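Local coordinates for SH2 domain-containing protein 3C (PDB 3T6G) that acts as an adapter in cell adhesion and migration, its C-terminal Cdc25-homology domain holding a closed conformation that cannot perform canonical nucleotide exchange and is required for binding BCAR1, at residues A[40-45]-A[111-116]; A[127-132]-A[168-173]; A[150-155]-A[179-184]; A[158-161]-A[166-169]. The protein carries 2 engineered substitutions. All coordinates share one frame; numbering follows the deposited sequence.

The four contacts show how an all-helical Cdc25-homology domain joins segments far apart in sequence. From the N terminus, contact 1 brings helix 35-46 against the end of helix 93-115, closing a loop of 65 residues before any other contact opens. Contact 2 runs from helix 121-140 to helix 164-173. Contact 3 opens within that span, on helix 145-155, and closes beyond it on helix 175-193, so the two cross. Contact 4, between helices 158-161 and 164-173, lies inside the span of contact 3 and ends on the same stretch as contact 2, sharing Val-168 and Thr-169. Contacts 2, 3 and 4 form one packed region, with centres 9 to 12 Å apart; contact 1 adjoins it, chiefly through helix 93-115.

Contact 1. Residues A[40-45]-A[111-116]; sequences KVKELL and AVDILG
Lys-42 and Asp-113 form a salt bridge between two helices of the all-helical Cdc25-homology domain, helix 35-46 and the C-terminal end of helix 93-115. The ammonium NZ of Lys-42 donates to OD1 of Asp-113 at 2.9 Å, meeting it from above the carboxylate plane, 51° out of it. The same NZ lies 2.9 Å from the backbone O of Asp-113. Bends at the third and fourth torsions of Lys-42 (-54° and -62°) curl the chain round OD1, and its CB passes 3.4 Å from OD1 of Asp-113. The other oxygen has different company: the methyl CD1 of Leu-45 lies 3.5 Å from OD2 of Asp-113, the two side chains sliding past each other in opposite directions. Further out, helix 271-276 packs on helix 35-46, Val-276 touching Val-41, Leu-44 and Leu-45, while helix 296-314 packs on Val-112 and Leu-115. A water adds a second link between the helices, donating to the backbone O of Lys-42 at 2.7 Å and to OD2 of Asp-113 at 3.2 Å.

Contact 2. Residues A[127-132]-A[168-173]; sequences LLHKTI and VTLRQR
Leu-170 reaches out from helix 164-173 and divides its two methyl groups among three residues of helix 121-140. Its CG stands anti to the backbone N, and the second torsion of 84° then turns the fork so that each branch finds a different neighbour. CD1 settles against the root of His-129, 3.6 Å from its CB, and approaches the imidazole obliquely. CD2 takes the other direction, lying 3.8 Å from CD2 of Leu-128. These two leucine side chains cross at about a right angle, although both adopt the same pair of torsion ranges. Ile-132, one turn further along its helix, is built differently: CG1 lies beside the backbone N (chi1 -73°) and the chain extends from there, bringing CD1 tip to tip with CD2 of Leu-170 at 3.9 Å.

The arrangement is helix-on-helix packing within the Ras-GEF fold. The axes of the two short segments approach to 10.4 Å and cross steeply, at -76°, which agrees with a contact gathered around one residue of segment 168-173. No hydrogen bond spans the segments.

Within helix 121-140 the hydroxyl of Thr-131 bonds back to its own helix, OG1 donating to O of Leu-127 from above the carbonyl plane, where that oxygen also accepts the amide N of Thr-131. Beyond the pair, the ring of His-129 stacks with that of His-174, and Leu-155 of helix 145-155 packs against both Leu-128 and Ile-132.

Contact 3. Residues A[150-155]-A[179-184]; sequences AVMGAL and ILYEKK
Tyr-181 carries its ring from helix 175-193 to helix 145-155, where Met-152 and Leu-155 receive it. The sulfur interaction is a Met-aromatic contact: SD of Met-152 lies 4.9 Å from the centroid of the Tyr-181 ring and 74° off its normal, hence at the edge. Bends at the second and third torsions fold the methionine, so that its methyl follows the sulfur to the same corner of the ring and CE comes to 3.5 Å from CE1 of Tyr-181.

The remaining apolar contact comes from Leu-155, whose side chain slides past the tyrosine in the opposite direction. Its CD1 lies 3.7 Å from CE1 of Tyr-181, while its CB touches the phenolic end, 3.5 Å from OH of Tyr-181. One ring carbon thus meets both Met-152 and Leu-155.

Polar contact is confined to that end of the ring. A water donates to the backbone O of Leu-155 at 2.7 Å and is hydrogen-bonded to OH of Tyr-181 at 3.2 Å, linking the phenol to the backbone of Leu-155.

Within the Ras-GEF fold this is a buried join. Helix 93-115 packs on Ala-150, Val-151 and Ala-154; helix 121-140 meets Val-151 through Ala-135 and Leu-138; and Leu-185 and Leu-189, further along helix 175-193, also rest on Met-152.

Contact 4. Residues A[158-161]-A[166-169]; sequences AQIS and TWVT
Trp-167 points the pyrrole edge of its indole at the backbone carbonyl of Ile-160. NE1 donates to O of Ile-160 at 2.9 Å in a nearly straight bond, with an N-H...O angle of 169°. The acceptor lies almost exactly in the ring plane, only 1° out of it, so the indole is aimed edge-on at its partner. Seen from the carbonyl the fit is less symmetrical, because the nitrogen is tilted from the carbonyl plane. With CG beside the backbone N (chi1 -68°) and the ring turned about perpendicular at the second torsion, the tryptophan reaches across to the neighbouring segment with its N-H leading.

The two segments belong to consecutive helices of the Ras-GEF fold, the single-turn helix 158-161 and helix 164-173, joined by a very short connection. The bond ties the two helices together across this turn, and it gives a partner to the indole nitrogen of a buried tryptophan.

An apolar contact accompanies the bond: the CG2 branch of Ile-160 approaches the benzene part of the indole, 4.3 Å from CZ2 of Trp-167. Separately, the backbone CA of Ser-161 lies obliquely to the ring and 3.6 Å from NE1 of Trp-167. The rest of the Ile-160 side chain leads away to Ala-111 and Leu-115 of helix 93-115. Leu-128 of helix 121-140 packs against the tryptophan, and the ring carbon CH2 of Trp-167 comes within 3.8 Å of CE2 of Tyr-181.

Contact 1. Residues A[40-45]-A[111-116]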
loop_
_atom_site.group_PDB
_atom_site.type_symbol
_atom_site.label_atom_id
_atom_site.label_comp_id
_atom_site.label_asym_id
_atom_site.label_seq_id
_atom_site.Cartn_x
_atom_site.Cartn_y
_atom_site.Cartn_z
ATOM N N LYS A 40 7.169 -10.099 -27.116
ATOM C CA LYS A 40 8.012 -10.920 -26.243
ATOM C C LYS A 40 7.397 -11.033 -24.849
ATOM O O LYS A 40 7.274 -12.127 -24.288
ATOM C CB LYS A 40 9.423 -10.332 -26.135
ATOM C CG LYS A 40 10.548 -11.369 -26.238
ATOM C CD LYS A 40 10.295 -12.578 -25.341
ATOM C CE LYS A 40 11.175 -13.765 -25.728
ATOM N NZ LYS A 40 10.561 -15.072 -25.335
ATOM N N VAL A 41 7.000 -9.896 -24.289
ATOM C CA VAL A 41 6.350 -9.894 -22.981
ATOM C C VAL A 41 5.101 -10.788 -22.992
ATOM O O VAL A 41 4.915 -11.604 -22.088
ATOM C CB VAL A 41 6.040 -8.445 -22.502
ATOM C CG1 VAL A 41 5.304 -8.439 -21.156
ATOM C CG2 VAL A 41 7.327 -7.655 -22.411
ATOM N N LYS A 42 4.247 -10.648 -24.005
ATOM C CA LYS A 42 3.066 -11.524 -24.108
ATOM C C LYS A 42 3.500 -12.985 -24.220
ATOM O O LYS A 42 2.975 -13.870 -23.528
ATOM C CB LYS A 42 2.198 -11.153 -25.310
ATOM C CG LYS A 42 1.029 -12.103 -25.537
ATOM C CD LYS A 42 0.256 -11.733 -26.800
ATOM C CE LYS A 42 -0.180 -10.269 -26.755
ATOM N NZ LYS A 42 -1.105 -9.977 -25.621
ATOM N N GLU A 43 4.470 -13.234 -25.093
ATOM C CA GLU A 43 5.047 -14.561 -25.172
ATOM C C GLU A 43 5.503 -15.028 -23.793
ATOM O O GLU A 43 5.111 -16.104 -23.354
ATOM C CB GLU A 43 6.178 -14.610 -26.200
ATOM C CG GLU A 43 5.660 -14.778 -27.631
ATOM C CD GLU A 43 6.695 -14.482 -28.712
ATOM O OE1 GLU A 43 7.914 -14.469 -28.413
ATOM O OE2 GLU A 43 6.272 -14.256 -29.871
ATOM N N LEU A 44 6.295 -14.213 -23.091
ATOM C CA LEU A 44 6.841 -14.639 -21.796
ATOM C C LEU A 44 5.752 -14.968 -20.787
ATOM O O LEU A 44 5.849 -15.963 -20.080
ATOM C CB LEU A 44 7.808 -13.605 -21.224
ATOM C CG LEU A 44 9.103 -13.500 -22.031
ATOM C CD1 LEU A 44 9.801 -12.193 -21.735
ATOM C CD2 LEU A 44 10.026 -14.709 -21.795
ATOM N N LEU A 45 4.711 -14.139 -20.734
ATOM C CA LEU A 45 3.591 -14.373 -19.829
ATOM C C LEU A 45 2.853 -15.643 -20.241
ATOM O O LEU A 45 2.524 -16.484 -19.395
ATOM C CB LEU A 45 2.645 -13.162 -19.790
ATOM C CG LEU A 45 3.242 -11.845 -19.267
ATOM C CD1 LEU A 45 2.359 -10.609 -19.570
ATOM C CD2 LEU A 45 3.509 -11.983 -17.772
ATOM N N ALA A 111 -3.170 -4.879 -17.942
ATOM C CA ALA A 111 -4.260 -4.406 -18.792
ATOM C C ALA A 111 -3.829 -4.310 -20.255
ATOM O O ALA A 111 -4.606 -4.611 -21.161
ATOM C CB ALA A 111 -4.787 -3.071 -18.306
ATOM N N VAL A 112 -2.587 -3.893 -20.476
ATOM C CA VAL A 112 -2.058 -3.723 -21.821
ATOM C C VAL A 112 -1.870 -5.074 -22.550
ATOM O O VAL A 112 -1.963 -5.168 -23.784
ATOM C CB VAL A 112 -0.717 -2.972 -21.772
ATOM C CG1 VAL A 112 -0.031 -2.975 -23.140
ATOM C CG2 VAL A 112 -0.929 -1.548 -21.258
ATOM N N ASP A 113 -1.591 -6.117 -21.782
ATOM C CA ASP A 113 -1.343 -7.416 -22.370
ATOM C C ASP A 113 -2.688 -7.866 -22.882
ATOM O O ASP A 113 -2.816 -8.349 -24.006
ATOM C CB ASP A 113 -0.831 -8.383 -21.305
ATOM C CG ASP A 113 -0.448 -9.729 -21.876
ATOM O OD1 ASP A 113 0.098 -9.745 -22.997
ATOM O OD2 ASP A 113 -0.681 -10.760 -21.198
ATOM N N ILE A 114 -3.700 -7.656 -22.048
ATOM C CA ILE A 114 -5.067 -8.001 -22.394
ATOM C C ILE A 114 -5.575 -7.262 -23.633
ATOM O O ILE A 114 -6.090 -7.883 -24.561
ATOM C CB ILE A 114 -6.007 -7.796 -21.216
ATOM C CG1 ILE A 114 -5.610 -8.760 -20.101
ATOM C CG2 ILE A 114 -7.448 -8.029 -21.662
ATOM C CD1 ILE A 114 -6.521 -8.806 -18.916
ATOM N N LEU A 115 -5.412 -5.945 -23.669
ATOM C CA LEU A 115 -5.872 -5.189 -24.826
ATOM C C LEU A 115 -4.947 -5.411 -26.010
ATOM O O LEU A 115 -5.244 -4.982 -27.124
ATOM C CB LEU A 115 -5.973 -3.714 -24.492
ATOM C CG LEU A 115 -6.876 -3.459 -23.279
ATOM C CD1 LEU A 115 -6.556 -2.114 -22.567
ATOM C CD2 LEU A 115 -8.334 -3.535 -23.699
ATOM N N GLY A 116 -3.820 -6.075 -25.764
ATOM C CA GLY A 116 -2.902 -6.421 -26.831
ATOM C C GLY A 116 -3.286 -7.740 -27.477
ATOM O O GLY A 116 -2.764 -8.117 -28.534
HETATM O O HOH W 1 0.499 -13.458 -22.411
#

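Contact 2. Residues A[127-132]-A[168-173]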
loop_
_atom_site.group_PDB
_atom_site.type_symbol
_atom_site.label_atom_id
_atom_site.label_comp_id
_atom_site.label_asym_id
_atom_site.label_seq_id
_atom_site.Cartn_x
_atom_site.Cartn_y
_atom_site.Cartn_z
ATOM N N LEU A 127 -7.371 -15.339 -22.117
ATOM C CA LEU A 127 -6.367 -14.524 -21.431
ATOM C C LEU A 127 -6.932 -13.847 -20.167
ATOM O O LEU A 127 -6.284 -13.820 -19.120
ATOM C CB LEU A 127 -5.821 -13.462 -22.387
ATOM C CG LEU A 127 -4.729 -12.562 -21.784
ATOM C CD1 LEU A 127 -3.831 -13.351 -20.858
ATOM C CD2 LEU A 127 -3.916 -11.886 -22.872
ATOM N N LEU A 128 -8.137 -13.293 -20.278
ATOM C CA LEU A 128 -8.857 -12.755 -19.124
ATOM C C LEU A 128 -9.032 -13.843 -18.069
ATOM O O LEU A 128 -8.900 -13.600 -16.878
ATOM C CB LEU A 128 -10.219 -12.206 -19.555
ATOM C CG LEU A 128 -11.074 -11.418 -18.553
ATOM C CD1 LEU A 128 -10.422 -10.079 -18.282
ATOM C CD2 LEU A 128 -12.518 -11.209 -19.055
ATOM N N HIS A 129 -9.316 -15.062 -18.505
ATOM C CA HIS A 129 -9.580 -16.136 -17.552
ATOM C C HIS A 129 -8.306 -16.479 -16.798
ATOM O O HIS A 129 -8.340 -16.900 -15.640
ATOM C CB HIS A 129 -10.159 -17.372 -18.263
ATOM C CG HIS A 129 -10.249 -18.587 -17.390
ATOM N ND1 HIS A 129 -11.016 -18.628 -16.246
ATOM C CD2 HIS A 129 -9.655 -19.799 -17.487
ATOM C CE1 HIS A 129 -10.896 -19.814 -15.676
ATOM N NE2 HIS A 129 -10.078 -20.545 -16.411
ATOM N N LYS A 130 -7.182 -16.288 -17.476
ATOM C CA LYS A 130 -5.893 -16.629 -16.920
ATOM C C LYS A 130 -5.431 -15.524 -15.970
ATOM O O LYS A 130 -4.841 -15.796 -14.923
ATOM C CB LYS A 130 -4.882 -16.833 -18.043
ATOM C CG LYS A 130 -3.585 -17.453 -17.573
ATOM C CD LYS A 130 -2.490 -17.239 -18.585
ATOM C CE LYS A 130 -1.206 -17.864 -18.097
ATOM N NZ LYS A 130 -0.086 -17.348 -18.908
ATOM N N THR A 131 -5.704 -14.274 -16.328
ATOM C CA THR A 131 -5.479 -13.182 -15.389
ATOM C C THR A 131 -6.212 -13.419 -14.057
ATOM O O THR A 131 -5.644 -13.227 -12.995
ATOM C CB THR A 131 -5.922 -11.859 -15.969
ATOM O OG1 THR A 131 -5.261 -11.654 -17.218
ATOM C CG2 THR A 131 -5.540 -10.745 -15.029
ATOM N N ILE A 132 -7.465 -13.858 -14.126
ATOM C CA ILE A 132 -8.239 -14.237 -12.943
ATOM C C ILE A 132 -7.617 -15.396 -12.165
ATOM O O ILE A 132 -7.561 -15.365 -10.937
ATOM C CB ILE A 132 -9.714 -14.578 -13.338
ATOM C CG1 ILE A 132 -10.473 -13.298 -13.673
ATOM C CG2 ILE A 132 -10.456 -15.354 -12.234
ATOM C CD1 ILE A 132 -11.627 -13.534 -14.629
ATOM N N VAL A 168 -18.863 -11.571 -21.846
ATOM C CA VAL A 168 -19.912 -12.520 -22.211
ATOM C C VAL A 168 -19.282 -13.873 -22.546
ATOM O O VAL A 168 -19.681 -14.912 -22.016
ATOM C CB VAL A 168 -20.728 -12.043 -23.423
ATOM C CG1 VAL A 168 -21.466 -13.218 -24.041
ATOM C CG2 VAL A 168 -21.697 -10.928 -23.033
ATOM N N THR A 169 -18.278 -13.854 -23.415
ATOM C CA THR A 169 -17.628 -15.092 -23.805
ATOM C C THR A 169 -16.852 -15.757 -22.659
ATOM O O THR A 169 -16.711 -16.988 -22.655
ATOM C CB THR A 169 -16.822 -14.951 -25.131
ATOM O OG1 THR A 169 -15.783 -15.935 -25.193
ATOM C CG2 THR A 169 -16.238 -13.594 -25.260
ATOM N N LEU A 170 -16.391 -14.969 -21.678
ATOM C CA LEU A 170 -15.788 -15.545 -20.465
ATOM C C LEU A 170 -16.860 -16.285 -19.689
ATOM O O LEU A 170 -16.608 -17.318 -19.059
ATOM C CB LEU A 170 -15.163 -14.474 -19.562
ATOM C CG LEU A 170 -14.584 -14.935 -18.210
ATOM C CD1 LEU A 170 -13.158 -15.449 -18.380
ATOM C CD2 LEU A 170 -14.577 -13.814 -17.159
ATOM N N ARG A 171 -18.065 -15.738 -19.738
ATOM C CA ARG A 171 -19.206 -16.329 -19.061
ATOM C C ARG A 171 -19.614 -17.632 -19.746
ATOM O O ARG A 171 -20.054 -18.580 -19.091
ATOM C CB ARG A 171 -20.369 -15.340 -19.063
ATOM C CG ARG A 171 -20.802 -14.870 -17.684
ATOM C CD ARG A 171 -21.500 -13.520 -17.758
ATOM N NE ARG A 171 -20.590 -12.443 -17.376
ATOM C CZ ARG A 171 -20.648 -11.200 -17.847
ATOM N NH1 ARG A 171 -21.580 -10.864 -18.741
ATOM N NH2 ARG A 171 -19.764 -10.298 -17.420
ATOM N N GLN A 172 -19.454 -17.678 -21.067
ATOM C CA GLN A 172 -19.831 -18.857 -21.848
ATOM C C GLN A 172 -18.821 -19.984 -21.729
ATOM O O GLN A 172 -19.186 -21.128 -21.469
ATOM C CB GLN A 172 -19.999 -18.491 -23.321
ATOM C CG GLN A 172 -21.384 -17.969 -23.673
ATOM C CD GLN A 172 -21.415 -17.269 -25.021
ATOM O OE1 GLN A 172 -20.434 -17.291 -25.779
ATOM N NE2 GLN A 172 -22.537 -16.631 -25.320
ATOM N N ARG A 173 -17.548 -19.640 -21.902
ATOM C CA ARG A 173 -16.492 -20.625 -22.076
ATOM C C ARG A 173 -15.695 -20.922 -20.816
ATOM O O ARG A 173 -15.079 -21.983 -20.695
ATOM C CB ARG A 173 -15.539 -20.153 -23.169
ATOM C CG ARG A 173 -16.167 -20.113 -24.542
ATOM C CD ARG A 173 -15.223 -19.512 -25.563
ATOM N NE ARG A 173 -14.160 -20.433 -25.964
ATOM C CZ ARG A 173 -14.323 -21.469 -26.787
ATOM N NH1 ARG A 173 -15.524 -21.740 -27.310
ATOM N NH2 ARG A 173 -13.282 -22.242 -27.087
#

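Contact 3. Residues A[150-155]-A[179-184]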
loop_
_atom_site.group_PDB
_atom_site.type_symbol
_atom_site.label_atom_id
_atom_site.label_comp_id
_atom_site.label_asym_id
_atom_site.label_seq_id
_atom_site.Cartn_x
_atom_site.Cartn_y
_atom_site.Cartn_z
ATOM N N ALA A 150 -3.371 -5.691 -7.177
ATOM C CA ALA A 150 -2.906 -5.055 -8.394
ATOM C C ALA A 150 -3.507 -5.779 -9.620
ATOM O O ALA A 150 -3.730 -5.169 -10.669
ATOM C CB ALA A 150 -1.366 -5.050 -8.443
ATOM N N VAL A 151 -3.788 -7.076 -9.478
ATOM C CA VAL A 151 -4.281 -7.853 -10.604
ATOM C C VAL A 151 -5.775 -7.618 -10.806
ATOM O O VAL A 151 -6.204 -7.321 -11.923
ATOM C CB VAL A 151 -3.938 -9.354 -10.482
ATOM C CG1 VAL A 151 -4.825 -10.180 -11.402
ATOM C CG2 VAL A 151 -2.422 -9.589 -10.792
ATOM N N MET A 152 -6.544 -7.766 -9.727
ATOM C CA MET A 152 -7.920 -7.266 -9.629
ATOM C C MET A 152 -8.050 -5.797 -10.073
ATOM O O MET A 152 -8.988 -5.436 -10.768
ATOM C CB MET A 152 -8.415 -7.407 -8.191
ATOM C CG MET A 152 -8.337 -8.839 -7.672
ATOM S SD MET A 152 -9.625 -9.876 -8.399
ATOM C CE MET A 152 -11.071 -8.948 -7.910
ATOM N N GLY A 153 -7.108 -4.951 -9.681
ATOM C CA GLY A 153 -7.069 -3.601 -10.208
ATOM C C GLY A 153 -7.089 -3.573 -11.727
ATOM O O GLY A 153 -7.809 -2.789 -12.327
ATOM N N ALA A 154 -6.304 -4.436 -12.363
ATOM C CA ALA A 154 -6.308 -4.546 -13.831
ATOM C C ALA A 154 -7.690 -4.968 -14.395
ATOM O O ALA A 154 -8.189 -4.390 -15.369
ATOM C CB ALA A 154 -5.272 -5.529 -14.267
ATOM N N LEU A 155 -8.284 -5.971 -13.757
ATOM C CA LEU A 155 -9.501 -6.605 -14.213
ATOM C C LEU A 155 -10.680 -5.673 -14.065
ATOM O O LEU A 155 -11.757 -5.958 -14.557
ATOM C CB LEU A 155 -9.748 -7.887 -13.411
ATOM C CG LEU A 155 -8.708 -8.982 -13.683
ATOM C CD1 LEU A 155 -8.928 -10.153 -12.761
ATOM C CD2 LEU A 155 -8.756 -9.436 -15.150
ATOM N N ILE A 179 -17.396 -16.858 -12.360
ATOM C CA ILE A 179 -18.068 -16.923 -11.060
ATOM C C ILE A 179 -17.066 -16.654 -9.947
ATOM O O ILE A 179 -17.327 -15.883 -9.015
ATOM C CB ILE A 179 -18.724 -18.302 -10.802
ATOM C CG1 ILE A 179 -19.699 -18.664 -11.919
ATOM C CG2 ILE A 179 -19.489 -18.313 -9.480
ATOM C CD1 ILE A 179 -20.424 -19.962 -11.657
ATOM N N LEU A 180 -15.915 -17.299 -10.054
ATOM C CA LEU A 180 -14.865 -17.140 -9.074
ATOM C C LEU A 180 -14.593 -15.642 -8.860
ATOM O O LEU A 180 -14.577 -15.151 -7.722
ATOM C CB LEU A 180 -13.616 -17.870 -9.548
ATOM C CG LEU A 180 -12.479 -17.901 -8.529
ATOM C CD1 LEU A 180 -12.840 -18.880 -7.434
ATOM C CD2 LEU A 180 -11.137 -18.270 -9.181
ATOM N N TYR A 181 -14.422 -14.927 -9.970
ATOM C CA TYR A 181 -14.169 -13.492 -9.961
ATOM C C TYR A 181 -15.295 -12.697 -9.295
ATOM O O TYR A 181 -15.046 -11.924 -8.364
ATOM C CB TYR A 181 -13.964 -12.997 -11.388
ATOM C CG TYR A 181 -13.654 -11.531 -11.484
ATOM C CD1 TYR A 181 -12.459 -11.032 -11.018
ATOM C CD2 TYR A 181 -14.553 -10.640 -12.049
ATOM C CE1 TYR A 181 -12.168 -9.672 -11.102
ATOM C CE2 TYR A 181 -14.269 -9.275 -12.139
ATOM C CZ TYR A 181 -13.075 -8.801 -11.664
ATOM O OH TYR A 181 -12.772 -7.460 -11.748
ATOM N N GLU A 182 -16.529 -12.898 -9.774
ATOM C CA GLU A 182 -17.676 -12.099 -9.340
ATOM C C GLU A 182 -18.094 -12.417 -7.926
ATOM O O GLU A 182 -18.532 -11.535 -7.177
ATOM C CB GLU A 182 -18.885 -12.324 -10.253
ATOM C CG GLU A 182 -18.807 -11.579 -11.561
ATOM C CD GLU A 182 -18.722 -10.078 -11.369
ATOM O OE1 GLU A 182 -19.434 -9.560 -10.477
ATOM O OE2 GLU A 182 -17.946 -9.425 -12.111
ATOM N N LYS A 183 -17.971 -13.690 -7.572
ATOM C CA LYS A 183 -18.584 -14.200 -6.358
ATOM C C LYS A 183 -17.591 -14.518 -5.241
ATOM O O LYS A 183 -17.993 -14.718 -4.100
ATOM C CB LYS A 183 -19.437 -15.433 -6.687
ATOM C CG LYS A 183 -20.725 -15.119 -7.463
ATOM C CD LYS A 183 -21.745 -14.380 -6.595
ATOM C CE LYS A 183 -23.056 -14.146 -7.331
ATOM N NZ LYS A 183 -24.057 -13.421 -6.483
ATOM N N LYS A 184 -16.301 -14.573 -5.559
ATOM C CA LYS A 184 -15.305 -14.902 -4.539
ATOM C C LYS A 184 -14.265 -13.811 -4.380
ATOM O O LYS A 184 -14.119 -13.239 -3.305
ATOM C CB LYS A 184 -14.616 -16.230 -4.859
ATOM C CG LYS A 184 -15.569 -17.425 -4.913
ATOM C CD LYS A 184 -16.162 -17.751 -3.552
ATOM C CE LYS A 184 -17.241 -18.814 -3.664
ATOM N NZ LYS A 184 -18.123 -18.837 -2.454
HETATM O O HOH W 2 -14.389 -5.649 -13.831
#

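Contact 4. Residues A[158-161]-A[166-169]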
loop_
_atom_site.group_PDB
_atom_site.type_symbol
_atom_site.label_atom_id
_atom_site.label_comp_id
_atom_site.label_asym_id
_atom_site.label_seq_id
_atom_site.Cartn_x
_atom_site.Cartn_y
_atom_site.Cartn_z
ATOM N N ALA A 158 -11.830 0.607 -16.062
ATOM C CA ALA A 158 -12.990 0.792 -16.923
ATOM C C ALA A 158 -12.678 0.217 -18.297
ATOM O O ALA A 158 -13.534 -0.390 -18.941
ATOM C CB ALA A 158 -13.379 2.272 -17.027
ATOM N N GLN A 159 -11.435 0.386 -18.731
ATOM C CA GLN A 159 -11.060 0.019 -20.089
ATOM C C GLN A 159 -11.117 -1.495 -20.330
ATOM O O GLN A 159 -11.209 -1.947 -21.478
ATOM C CB GLN A 159 -9.673 0.567 -20.427
ATOM C CG GLN A 159 -9.617 2.066 -20.593
ATOM C CD GLN A 159 -9.251 2.787 -19.301
ATOM O OE1 GLN A 159 -9.565 2.330 -18.195
ATOM N NE2 GLN A 159 -8.583 3.926 -19.439
ATOM N N ILE A 160 -11.052 -2.270 -19.249
ATOM C CA ILE A 160 -11.105 -3.722 -19.359
ATOM C C ILE A 160 -12.517 -4.227 -19.099
ATOM O O ILE A 160 -12.975 -5.173 -19.734
ATOM C CB ILE A 160 -10.106 -4.427 -18.394
ATOM C CG1 ILE A 160 -8.650 -4.149 -18.806
ATOM C CG2 ILE A 160 -10.351 -5.924 -18.360
ATOM C CD1 ILE A 160 -8.453 -4.170 -20.305
ATOM N N SER A 161 -13.217 -3.582 -18.178
ATOM C CA SER A 161 -14.502 -4.098 -17.738
ATOM C C SER A 161 -15.612 -3.805 -18.741
ATOM O O SER A 161 -16.684 -4.374 -18.644
ATOM C CB SER A 161 -14.854 -3.592 -16.339
ATOM O OG SER A 161 -14.971 -2.188 -16.330
ATOM N N THR A 166 -15.815 -9.794 -24.630
ATOM C CA THR A 166 -14.867 -10.609 -23.863
ATOM C C THR A 166 -15.503 -11.195 -22.593
ATOM O O THR A 166 -15.368 -12.387 -22.321
ATOM C CB THR A 166 -13.587 -9.815 -23.492
ATOM O OG1 THR A 166 -13.075 -9.140 -24.652
ATOM C CG2 THR A 166 -12.520 -10.741 -22.935
ATOM N N TRP A 167 -16.208 -10.363 -21.825
ATOM C CA TRP A 167 -16.882 -10.842 -20.608
ATOM C C TRP A 167 -18.016 -11.846 -20.857
ATOM O O TRP A 167 -18.124 -12.854 -20.147
ATOM C CB TRP A 167 -17.371 -9.673 -19.739
ATOM C CG TRP A 167 -16.242 -8.952 -19.188
ATOM C CD1 TRP A 167 -15.633 -7.856 -19.718
ATOM C CD2 TRP A 167 -15.503 -9.301 -18.012
ATOM N NE1 TRP A 167 -14.567 -7.489 -18.933
ATOM C CE2 TRP A 167 -14.463 -8.365 -17.876
ATOM C CE3 TRP A 167 -15.624 -10.319 -17.054
ATOM C CZ2 TRP A 167 -13.544 -8.404 -16.821
ATOM C CZ3 TRP A 167 -14.719 -10.360 -16.006
ATOM C CH2 TRP A 167 -13.689 -9.406 -15.894
ATOM N N VAL A 168 -18.863 -11.571 -21.846
ATOM C CA VAL A 168 -19.912 -12.520 -22.211
ATOM C C VAL A 168 -19.282 -13.873 -22.546
ATOM O O VAL A 168 -19.681 -14.912 -22.016
ATOM C CB VAL A 168 -20.728 -12.043 -23.423
ATOM C CG1 VAL A 168 -21.466 -13.218 -24.041
ATOM C CG2 VAL A 168 -21.697 -10.928 -23.033
ATOM N N THR A 169 -18.278 -13.854 -23.415
ATOM C CA THR A 169 -17.628 -15.092 -23.805
ATOM C C THR A 169 -16.852 -15.757 -22.659
ATOM O O THR A 169 -16.711 -16.988 -22.655
ATOM C CB THR A 169 -16.822 -14.951 -25.131
ATOM O OG1 THR A 169 -15.783 -15.935 -25.193
ATOM C CG2 THR A 169 -16.238 -13.594 -25.260
#